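Local coordinates for protein tryptophan--tRNA ligase (Campylobacter jejuni subsp. jejuni, PDB 3TZL) that probably catalyses the ATP-dependent attachment of tryptophan to its cognate tRNA, as a homodimeric class I aminoacyl-tRNA synthetase, at residues F236-L241 and I267-L272; K240-E245 and A275-A280; V186-A191 and N199-F204. All blocks are in the same frame, centred on the assembly; numbering follows the deposited sequence.

In the fold
The three contacts lie on the same side of the chain's centre and run into one another. Contacts 1 and 2 are apolar and draw on the same run of chain around 240-241 and on helix 262-276: contact 1 is a buried aliphatic join between two helices, whereas contact 2, about 9 Å away between centres, is a partly buried aromatic cluster where the chain turns out of 234-239 and where helix 262-276 gives way to 278-289. Contact 3 is polar and built from loops around the predicted KMSKS segment; one of its residues is buried N199, another exposed D189. I238 of contact 1 packs on V186 and I201 of contact 3, and F277 of contact 2 touches I203.

Contact 1 of 3, residues F236-L241 and I267-L272; sequences FKIAKL and IYLNEL
L269 reaches across from helix 262-276 and spreads its two methyl branches over neighbouring residues of helix 234-239. Its CG stands anti to the backbone N (chi1 -177°), which sends the isobutyl group outward to the opposing helix. There CD1 settles against A239, 3.9 Å from A239 CA and hardly farther from the methyl CB. The other branch, L269 CD2, meets the branch methyl I238 CG2 at 4.1 Å, and the two side chains cross at about a right angle, meeting chiefly through this pair of methyls. One turn on, L272 brings in a single methyl: its CD1 comes to 4.2 Å from A239 CB. The small alanine side chain is thus met by methyls from two leucines, and the helices come close here, with A239 CA and L269 CA 6.2 Å apart. No hydrogen bond links the two segments; the join is van der Waals packing of aliphatic groups. L272 also lays its CG over one face of the Y268 ring, within its own helix. Outside the pair, L251 of helix 245-257 packs on A239 and Y268, while I214 of helix 207-215 covers L269. I238 rests on I18 of helix 18-30 and on V186, placing the contact where these helices converge beside the loop that lines the bound ADP.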
loop_
_atom_site.group_PDB
_atom_site.type_symbol
_atom_site.label_atom_id
_atom_site.label_comp_id
_atom_site.label_asym_id
_atom_site.label_seq_id
_atom_site.Cartn_x
_atom_site.Cartn_y
_atom_site.Cartn_z
ATOM N N PHE B 236 35.663 30.363 -15.205
ATOM C CA PHE B 236 36.772 29.667 -14.572
ATOM C C PHE B 236 36.292 28.752 -13.446
ATOM O O PHE B 236 36.669 27.585 -13.406
ATOM C CB PHE B 236 37.827 30.637 -14.061
ATOM C CG PHE B 236 39.056 29.957 -13.541
ATOM C CD1 PHE B 236 40.108 29.656 -14.395
ATOM C CD2 PHE B 236 39.160 29.612 -12.201
ATOM C CE1 PHE B 236 41.242 29.024 -13.920
ATOM C CE2 PHE B 236 40.291 28.983 -11.722
ATOM C CZ PHE B 236 41.332 28.685 -12.580
ATOM N N LYS B 237 35.454 29.279 -12.554
ATOM C CA LYS B 237 34.928 28.498 -11.436
ATOM C C LYS B 237 34.247 27.211 -11.908
ATOM O O LYS B 237 34.389 26.163 -11.280
ATOM C CB LYS B 237 33.938 29.319 -10.617
ATOM C CG LYS B 237 34.548 30.450 -9.818
ATOM C CD LYS B 237 33.460 31.208 -9.064
ATOM C CE LYS B 237 34.038 32.114 -7.984
ATOM N NZ LYS B 237 35.055 33.067 -8.515
ATOM N N ILE B 238 33.508 27.293 -13.010
ATOM C CA ILE B 238 32.866 26.114 -13.575
ATOM C C ILE B 238 33.857 25.206 -14.321
ATOM O O ILE B 238 33.757 23.981 -14.254
ATOM C CB ILE B 238 31.692 26.493 -14.494
ATOM C CG1 ILE B 238 30.594 27.187 -13.687
ATOM C CG2 ILE B 238 31.101 25.253 -15.178
ATOM C CD1 ILE B 238 29.554 27.832 -14.558
ATOM N N ALA B 239 34.823 25.802 -15.011
ATOM C CA ALA B 239 35.836 25.014 -15.712
ATOM C C ALA B 239 36.649 24.143 -14.750
ATOM O O ALA B 239 37.033 23.028 -15.104
ATOM C CB ALA B 239 36.754 25.910 -16.517
ATOM N N LYS B 240 36.901 24.657 -13.546
ATOM C CA LYS B 240 37.699 23.958 -12.531
ATOM C C LYS B 240 37.236 22.526 -12.299
ATOM O O LYS B 240 38.050 21.640 -12.031
ATOM C CB LYS B 240 37.652 24.700 -11.191
ATOM C CG LYS B 240 38.340 26.046 -11.184
ATOM C CD LYS B 240 38.061 26.800 -9.889
ATOM C CE LYS B 240 38.715 26.127 -8.689
ATOM N NZ LYS B 240 40.197 26.266 -8.725
ATOM N N LEU B 241 35.925 22.320 -12.406
ATOM C CA LEU B 241 35.289 21.047 -12.107
ATOM C C LEU B 241 35.746 19.952 -13.052
ATOM O O LEU B 241 35.695 18.766 -12.721
ATOM C CB LEU B 241 33.768 21.194 -12.226
ATOM C CG LEU B 241 33.079 22.212 -11.320
ATOM C CD1 LEU B 241 31.624 22.358 -11.706
ATOM C CD2 LEU B 241 33.198 21.777 -9.863
ATOM N N ILE B 267 33.953 29.320 -25.306
ATOM C CA ILE B 267 34.141 28.349 -26.382
ATOM C C ILE B 267 34.929 27.145 -25.865
ATOM O O ILE B 267 34.562 25.984 -26.105
ATOM C CB ILE B 267 34.877 28.978 -27.583
ATOM C CG1 ILE B 267 33.924 29.888 -28.372
ATOM C CG2 ILE B 267 35.445 27.890 -28.486
ATOM C CD1 ILE B 267 34.561 30.572 -29.550
ATOM N N TYR B 268 36.006 27.447 -25.144
ATOM C CA TYR B 268 36.807 26.445 -24.460
ATOM C C TYR B 268 35.971 25.629 -23.471
ATOM O O TYR B 268 36.056 24.408 -23.452
ATOM C CB TYR B 268 37.985 27.111 -23.737
ATOM C CG TYR B 268 38.843 26.146 -22.953
ATOM C CD1 TYR B 268 39.469 25.081 -23.582
ATOM C CD2 TYR B 268 39.037 26.304 -21.582
ATOM C CE1 TYR B 268 40.255 24.185 -22.869
ATOM C CE2 TYR B 268 39.826 25.419 -20.864
ATOM C CZ TYR B 268 40.433 24.360 -21.515
ATOM O OH TYR B 268 41.217 23.468 -20.816
ATOM N N LEU B 269 35.150 26.299 -22.664
ATOM C CA LEU B 269 34.323 25.599 -21.682
ATOM C C LEU B 269 33.413 24.587 -22.354
ATOM O O LEU B 269 33.268 23.462 -21.871
ATOM C CB LEU B 269 33.510 26.576 -20.824
ATOM C CG LEU B 269 32.674 25.914 -19.713
ATOM C CD1 LEU B 269 33.527 24.963 -18.884
ATOM C CD2 LEU B 269 32.027 26.953 -18.809
ATOM N N ASN B 270 32.806 24.982 -23.473
ATOM C CA ASN B 270 32.019 24.049 -24.287
ATOM C C ASN B 270 32.781 22.776 -24.642
ATOM O O ASN B 270 32.264 21.670 -24.464
ATOM C CB ASN B 270 31.531 24.714 -25.574
ATOM C CG ASN B 270 30.266 25.496 -25.372
ATOM O OD1 ASN B 270 29.168 24.959 -25.502
ATOM N ND2 ASN B 270 30.406 26.776 -25.049
ATOM N N GLU B 271 34.004 22.937 -25.136
ATOM C CA GLU B 271 34.859 21.799 -25.462
ATOM C C GLU B 271 35.103 20.889 -24.262
ATOM O O GLU B 271 35.046 19.666 -24.392
ATOM C CB GLU B 271 36.209 22.265 -26.008
ATOM C CG GLU B 271 36.121 23.066 -27.286
ATOM C CD GLU B 271 37.495 23.491 -27.804
ATOM O OE1 GLU B 271 38.526 23.054 -27.238
ATOM O OE2 GLU B 271 37.541 24.267 -28.780
ATOM N N LEU B 272 35.397 21.488 -23.110
ATOM C CA LEU B 272 35.599 20.731 -21.872
ATOM C C LEU B 272 34.368 19.916 -21.490
ATOM O O LEU B 272 34.466 18.719 -21.224
ATOM C CB LEU B 272 35.936 21.669 -20.715
ATOM C CG LEU B 272 37.384 22.132 -20.646
ATOM C CD1 LEU B 272 37.589 23.021 -19.423
ATOM C CD2 LEU B 272 38.306 20.909 -20.618
#

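Contact 2 of 3, residues K240-E245 and A275-A280; sequences KLFLDE and AYFKEA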
loop_
_atom_site.group_PDB
_atom_site.type_symbol
_atom_site.label_atom_id
_atom_site.label_comp_id
_atom_site.label_asym_id
_atom_site.label_seq_id
_atom_site.Cartn_x
_atom_site.Cartn_y
_atom_site.Cartn_z
ATOM N N LYS B 240 36.901 24.657 -13.546
ATOM C CA LYS B 240 37.699 23.958 -12.531
ATOM C C LYS B 240 37.236 22.526 -12.299
ATOM O O LYS B 240 38.050 21.640 -12.031
ATOM C CB LYS B 240 37.652 24.700 -11.191
ATOM C CG LYS B 240 38.340 26.046 -11.184
ATOM C CD LYS B 240 38.061 26.800 -9.889
ATOM C CE LYS B 240 38.715 26.127 -8.689
ATOM N NZ LYS B 240 40.197 26.266 -8.725
ATOM N N LEU B 241 35.925 22.320 -12.406
ATOM C CA LEU B 241 35.289 21.047 -12.107
ATOM C C LEU B 241 35.746 19.952 -13.052
ATOM O O LEU B 241 35.695 18.766 -12.721
ATOM C CB LEU B 241 33.768 21.194 -12.226
ATOM C CG LEU B 241 33.079 22.212 -11.320
ATOM C CD1 LEU B 241 31.624 22.358 -11.706
ATOM C CD2 LEU B 241 33.198 21.777 -9.863
ATOM N N PHE B 242 36.174 20.361 -14.237
ATOM C CA PHE B 242 36.505 19.434 -15.306
ATOM C C PHE B 242 38.011 19.340 -15.517
ATOM O O PHE B 242 38.475 18.594 -16.385
ATOM C CB PHE B 242 35.831 19.886 -16.613
ATOM C CG PHE B 242 34.327 20.031 -16.507
ATOM C CD1 PHE B 242 33.488 18.955 -16.783
ATOM C CD2 PHE B 242 33.757 21.241 -16.137
ATOM C CE1 PHE B 242 32.118 19.085 -16.690
ATOM C CE2 PHE B 242 32.377 21.375 -16.040
ATOM C CZ PHE B 242 31.563 20.303 -16.319
ATOM N N LEU B 243 38.769 20.107 -14.733
ATOM C CA LEU B 243 40.219 20.185 -14.883
ATOM C C LEU B 243 40.962 19.678 -13.645
ATOM O O LEU B 243 40.545 19.924 -12.510
ATOM C CB LEU B 243 40.656 21.621 -15.188
ATOM C CG LEU B 243 40.287 22.229 -16.549
ATOM C CD1 LEU B 243 40.573 23.717 -16.577
ATOM C CD2 LEU B 243 41.022 21.533 -17.689
ATOM N N ASP B 244 42.062 18.967 -13.881
ATOM C CA ASP B 244 42.985 18.571 -12.819
ATOM C C ASP B 244 43.794 19.791 -12.400
ATOM O O ASP B 244 43.678 20.849 -13.014
ATOM C CB ASP B 244 43.922 17.464 -13.306
ATOM C CG ASP B 244 44.533 17.771 -14.662
ATOM O OD1 ASP B 244 43.808 18.292 -15.541
ATOM O OD2 ASP B 244 45.734 17.493 -14.853
ATOM N N GLU B 245 44.621 19.646 -11.370
ATOM C CA GLU B 245 45.345 20.789 -10.820
ATOM C C GLU B 245 46.210 21.519 -11.856
ATOM O O GLU B 245 46.270 22.752 -11.867
ATOM C CB GLU B 245 46.182 20.378 -9.601
ATOM C CG GLU B 245 46.874 21.554 -8.916
ATOM C CD GLU B 245 46.868 21.445 -7.402
ATOM O OE1 GLU B 245 46.328 20.443 -6.886
ATOM O OE2 GLU B 245 47.397 22.361 -6.730
ATOM N N ALA B 275 33.451 17.061 -24.050
ATOM C CA ALA B 275 34.404 15.959 -24.079
ATOM C C ALA B 275 34.278 15.125 -22.813
ATOM O O ALA B 275 34.359 13.904 -22.863
ATOM C CB ALA B 275 35.839 16.480 -24.251
ATOM N N TYR B 276 34.068 15.797 -21.687
ATOM C CA TYR B 276 33.970 15.141 -20.397
ATOM C C TYR B 276 32.730 14.229 -20.314
ATOM O O TYR B 276 32.765 13.172 -19.686
ATOM C CB TYR B 276 33.943 16.196 -19.292
ATOM C CG TYR B 276 33.984 15.648 -17.881
ATOM C CD1 TYR B 276 32.824 15.223 -17.246
ATOM C CD2 TYR B 276 35.180 15.583 -17.175
ATOM C CE1 TYR B 276 32.852 14.727 -15.949
ATOM C CE2 TYR B 276 35.226 15.087 -15.872
ATOM C CZ TYR B 276 34.059 14.664 -15.266
ATOM O OH TYR B 276 34.092 14.176 -13.981
ATOM N N PHE B 277 31.640 14.637 -20.952
ATOM C CA PHE B 277 30.399 13.869 -20.850
ATOM C C PHE B 277 30.085 13.070 -22.102
ATOM O O PHE B 277 29.039 12.421 -22.191
ATOM C CB PHE B 277 29.231 14.776 -20.488
ATOM C CG PHE B 277 29.213 15.171 -19.033
ATOM C CD1 PHE B 277 29.089 14.201 -18.034
ATOM C CD2 PHE B 277 29.320 16.494 -18.662
ATOM C CE1 PHE B 277 29.068 14.550 -16.693
ATOM C CE2 PHE B 277 29.299 16.863 -17.315
ATOM C CZ PHE B 277 29.169 15.886 -16.331
ATOM N N LYS B 278 31.008 13.113 -23.058
ATOM C CA LYS B 278 30.779 12.519 -24.365
ATOM C C LYS B 278 30.375 11.054 -24.241
ATOM O O LYS B 278 29.394 10.628 -24.837
ATOM C CB LYS B 278 32.019 12.642 -25.244
ATOM C CG LYS B 278 31.810 12.141 -26.660
ATOM C CD LYS B 278 33.004 12.515 -27.530
ATOM C CE LYS B 278 32.886 11.929 -28.931
ATOM N NZ LYS B 278 32.866 10.438 -28.888
ATOM N N GLU B 279 31.114 10.300 -23.439
ATOM C CA GLU B 279 30.871 8.865 -23.313
ATOM C C GLU B 279 29.549 8.595 -22.594
ATOM O O GLU B 279 28.777 7.737 -23.001
ATOM C CB GLU B 279 32.038 8.214 -22.572
ATOM C CG GLU B 279 32.143 6.709 -22.723
ATOM C CD GLU B 279 33.597 6.242 -22.829
ATOM O OE1 GLU B 279 34.431 6.997 -23.394
ATOM O OE2 GLU B 279 33.904 5.123 -22.348
ATOM N N ALA B 280 29.293 9.336 -21.525
ATOM C CA ALA B 280 28.056 9.189 -20.778
ATOM C C ALA B 280 26.828 9.490 -21.646
ATOM O O ALA B 280 25.855 8.751 -21.616
ATOM C CB ALA B 280 28.080 10.092 -19.559
#
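The backbones are nearest at F242 and Y276, whose CA atoms lie 7.1 Å apart; F242 belongs to the irregular turn leading out of helix 234-239, and Y276 lies on helix 262-276. Across this gap the side chains form a T-shaped aromatic pair, which joins the turn to the passage between helices 262-276 and 278-289. F242 presents its edge, with CD1 3.5 Å from Y276 CG and placed over one face of the tyrosine ring, offset toward the rim. The ring planes stand at 86° and the centroids are 5.1 Å apart. The Y276 side chain leaves the helix with CG anti to the backbone N (chi1 -174°), which carries its ring toward the turn and exposes a face to the phenylalanine. Further along the same edge, F242 CE1 meets F277 CE2 at 3.6 Å. That approach is oblique to the F277 ring, and the two side chains cross at about a right angle. The cluster is tied together a second time within the 275-280 segment, where Y276 CD1 sits 3.7 Å above the plane of F277, over the ring centre. One edge of F242 is therefore shared between the two consecutive aromatic residues. From helix 18-30, which begins within the predicted HIGH region, F22 makes an edge-to-face pair with F242 and Y21 does so with F277; V273 of helix 262-276 also packs on F242. Chemically, the contact combines dispersion with the weak electrostatic attraction of polarised ring C-H groups for a pi face, and no hydrogen bond joins the two segments. The near-perpendicular stack gives the pair a directional preference that purely aliphatic packing would lack.

Contact 3 of 3, residues V186-A191 and N199-F204; sequences VGTDGA and NTIDIF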
loop_
_atom_site.group_PDB
_atom_site.type_symbol
_atom_site.label_atom_id
_atom_site.label_comp_id
_atom_site.label_asym_id
_atom_site.label_seq_id
_atom_site.Cartn_x
_atom_site.Cartn_y
_atom_site.Cartn_z
ATOM N N VAL B 186 28.526 26.612 -8.808
ATOM C CA VAL B 186 27.980 27.904 -9.184
ATOM C C VAL B 186 27.206 27.841 -10.510
ATOM O O VAL B 186 27.648 27.216 -11.474
ATOM C CB VAL B 186 29.086 28.992 -9.211
ATOM C CG1 VAL B 186 30.059 28.766 -10.369
ATOM C CG2 VAL B 186 28.467 30.364 -9.273
ATOM N N GLY B 187 26.036 28.471 -10.540
ATOM C CA GLY B 187 25.234 28.544 -11.746
ATOM C C GLY B 187 25.703 29.637 -12.680
ATOM O O GLY B 187 26.593 30.427 -12.339
ATOM N N THR B 188 25.094 29.688 -13.861
ATOM C CA THR B 188 25.484 30.626 -14.915
ATOM C C THR B 188 25.396 32.092 -14.491
ATOM O O THR B 188 25.890 32.971 -15.191
ATOM C CB THR B 188 24.611 30.430 -16.174
ATOM O OG1 THR B 188 23.230 30.596 -15.829
ATOM C CG2 THR B 188 24.799 29.031 -16.746
ATOM N N ASP B 189 24.767 32.348 -13.347
ATOM C CA ASP B 189 24.473 33.712 -12.905
ATOM C C ASP B 189 25.195 34.102 -11.624
ATOM O O ASP B 189 24.969 35.185 -11.091
ATOM C CB ASP B 189 22.960 33.907 -12.718
ATOM C CG ASP B 189 22.384 33.069 -11.572
ATOM O OD1 ASP B 189 23.102 32.211 -11.010
ATOM O OD2 ASP B 189 21.194 33.266 -11.239
ATOM N N GLY B 190 26.044 33.214 -11.120
ATOM C CA GLY B 190 26.793 33.489 -9.909
ATOM C C GLY B 190 26.168 32.876 -8.671
ATOM O O GLY B 190 26.848 32.658 -7.670
ATOM N N ALA B 191 24.870 32.592 -8.741
ATOM C CA ALA B 191 24.163 31.985 -7.621
ATOM C C ALA B 191 24.304 30.474 -7.692
ATOM O O ALA B 191 24.616 29.933 -8.752
ATOM C CB ALA B 191 22.697 32.381 -7.645
ATOM N N ASN B 199 19.545 28.548 -13.893
ATOM C CA ASN B 199 20.930 28.932 -14.075
ATOM C C ASN B 199 21.817 27.706 -14.290
ATOM O O ASN B 199 23.001 27.721 -13.945
ATOM C CB ASN B 199 21.408 29.745 -12.864
ATOM C CG ASN B 199 21.427 28.933 -11.580
ATOM O OD1 ASN B 199 21.010 27.770 -11.544
ATOM N ND2 ASN B 199 21.929 29.544 -10.512
ATOM N N THR B 200 21.236 26.642 -14.844
ATOM C CA THR B 200 21.905 25.346 -14.866
ATOM C C THR B 200 22.768 25.109 -16.105
ATOM O O THR B 200 22.639 25.781 -17.111
ATOM C CB THR B 200 20.893 24.172 -14.713
ATOM O OG1 THR B 200 20.060 24.085 -15.875
ATOM C CG2 THR B 200 20.010 24.383 -13.500
ATOM N N ILE B 201 23.665 24.141 -16.000
ATOM C CA ILE B 201 24.330 23.566 -17.158
ATOM C C ILE B 201 24.011 22.077 -17.140
ATOM O O ILE B 201 24.414 21.355 -16.222
ATOM C CB ILE B 201 25.833 23.801 -17.121
ATOM C CG1 ILE B 201 26.135 25.272 -17.391
ATOM C CG2 ILE B 201 26.541 22.943 -18.165
ATOM C CD1 ILE B 201 27.571 25.641 -17.136
ATOM N N ASP B 202 23.251 21.639 -18.140
ATOM C CA ASP B 202 22.716 20.281 -18.179
ATOM C C ASP B 202 23.703 19.279 -18.781
ATOM O O ASP B 202 24.571 19.634 -19.589
ATOM C CB ASP B 202 21.376 20.248 -18.931
ATOM C CG ASP B 202 20.337 21.181 -18.315
ATOM O OD1 ASP B 202 20.372 21.401 -17.090
ATOM O OD2 ASP B 202 19.487 21.706 -19.061
ATOM N N ILE B 203 23.555 18.025 -18.369
ATOM C CA ILE B 203 24.476 16.960 -18.731
ATOM C C ILE B 203 24.071 16.287 -20.026
ATOM O O ILE B 203 24.916 15.953 -20.849
ATOM C CB ILE B 203 24.493 15.884 -17.643
ATOM C CG1 ILE B 203 25.062 16.465 -16.349
ATOM C CG2 ILE B 203 25.288 14.675 -18.095
ATOM C CD1 ILE B 203 25.053 15.491 -15.196
ATOM N N PHE B 204 22.770 16.082 -20.194
ATOM C CA PHE B 204 22.259 15.302 -21.302
ATOM C C PHE B 204 21.463 16.147 -22.292
ATOM O O PHE B 204 20.408 15.743 -22.756
ATOM C CB PHE B 204 21.420 14.130 -20.777
ATOM C CG PHE B 204 22.205 13.177 -19.919
ATOM C CD1 PHE B 204 23.176 12.363 -20.480
ATOM C CD2 PHE B 204 21.987 13.108 -18.555
ATOM C CE1 PHE B 204 23.908 11.492 -19.695
ATOM C CE2 PHE B 204 22.729 12.249 -17.765
ATOM C CZ PHE B 204 23.688 11.438 -18.343
#
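T188 and N199 meet through the backbone: T188 N donates to N199 O at 2.9 Å, nearly straight at 166°. T188 OG1 adds a weak bond of 3.4 Å to the same N199 O. On the other side of N199, its side-chain ND2 donates to D189 OD1 at 3.0 Å, a bond that runs in the amide plane of N199 but meets the oxygen from above the carboxylate plane; the two flat groups stand 84° apart. The asparagine CG lies between its backbone N and carbonyl carbon (chi1 65°), turning the amide back over the 186-191 loop, where N199 CG packs at 3.8 Å on G187 CA.

D189 OD1 is gripped twice, for A191 N also donates to it, at 2.9 Å, from the opposite face of the carboxylate. This second bond closes an Asx turn and fixes the acceptor for N199. A type I turn from G187 to G190 frames it, and G187 N bonds to A191 O at 2.7 Å. Beyond, the N199 amide reaches the loop between the segments: OD1 accepts from S194 N and ND2 also donates to K192 O, while T188 pairs through its backbone with V218.

K192 and S194 line the bound ADP and fall in what is, by family sequence, the KMSKS region, so the bonds of N199 join the two flanks of the loop that carries this class I signature, consistent with a role in shaping it.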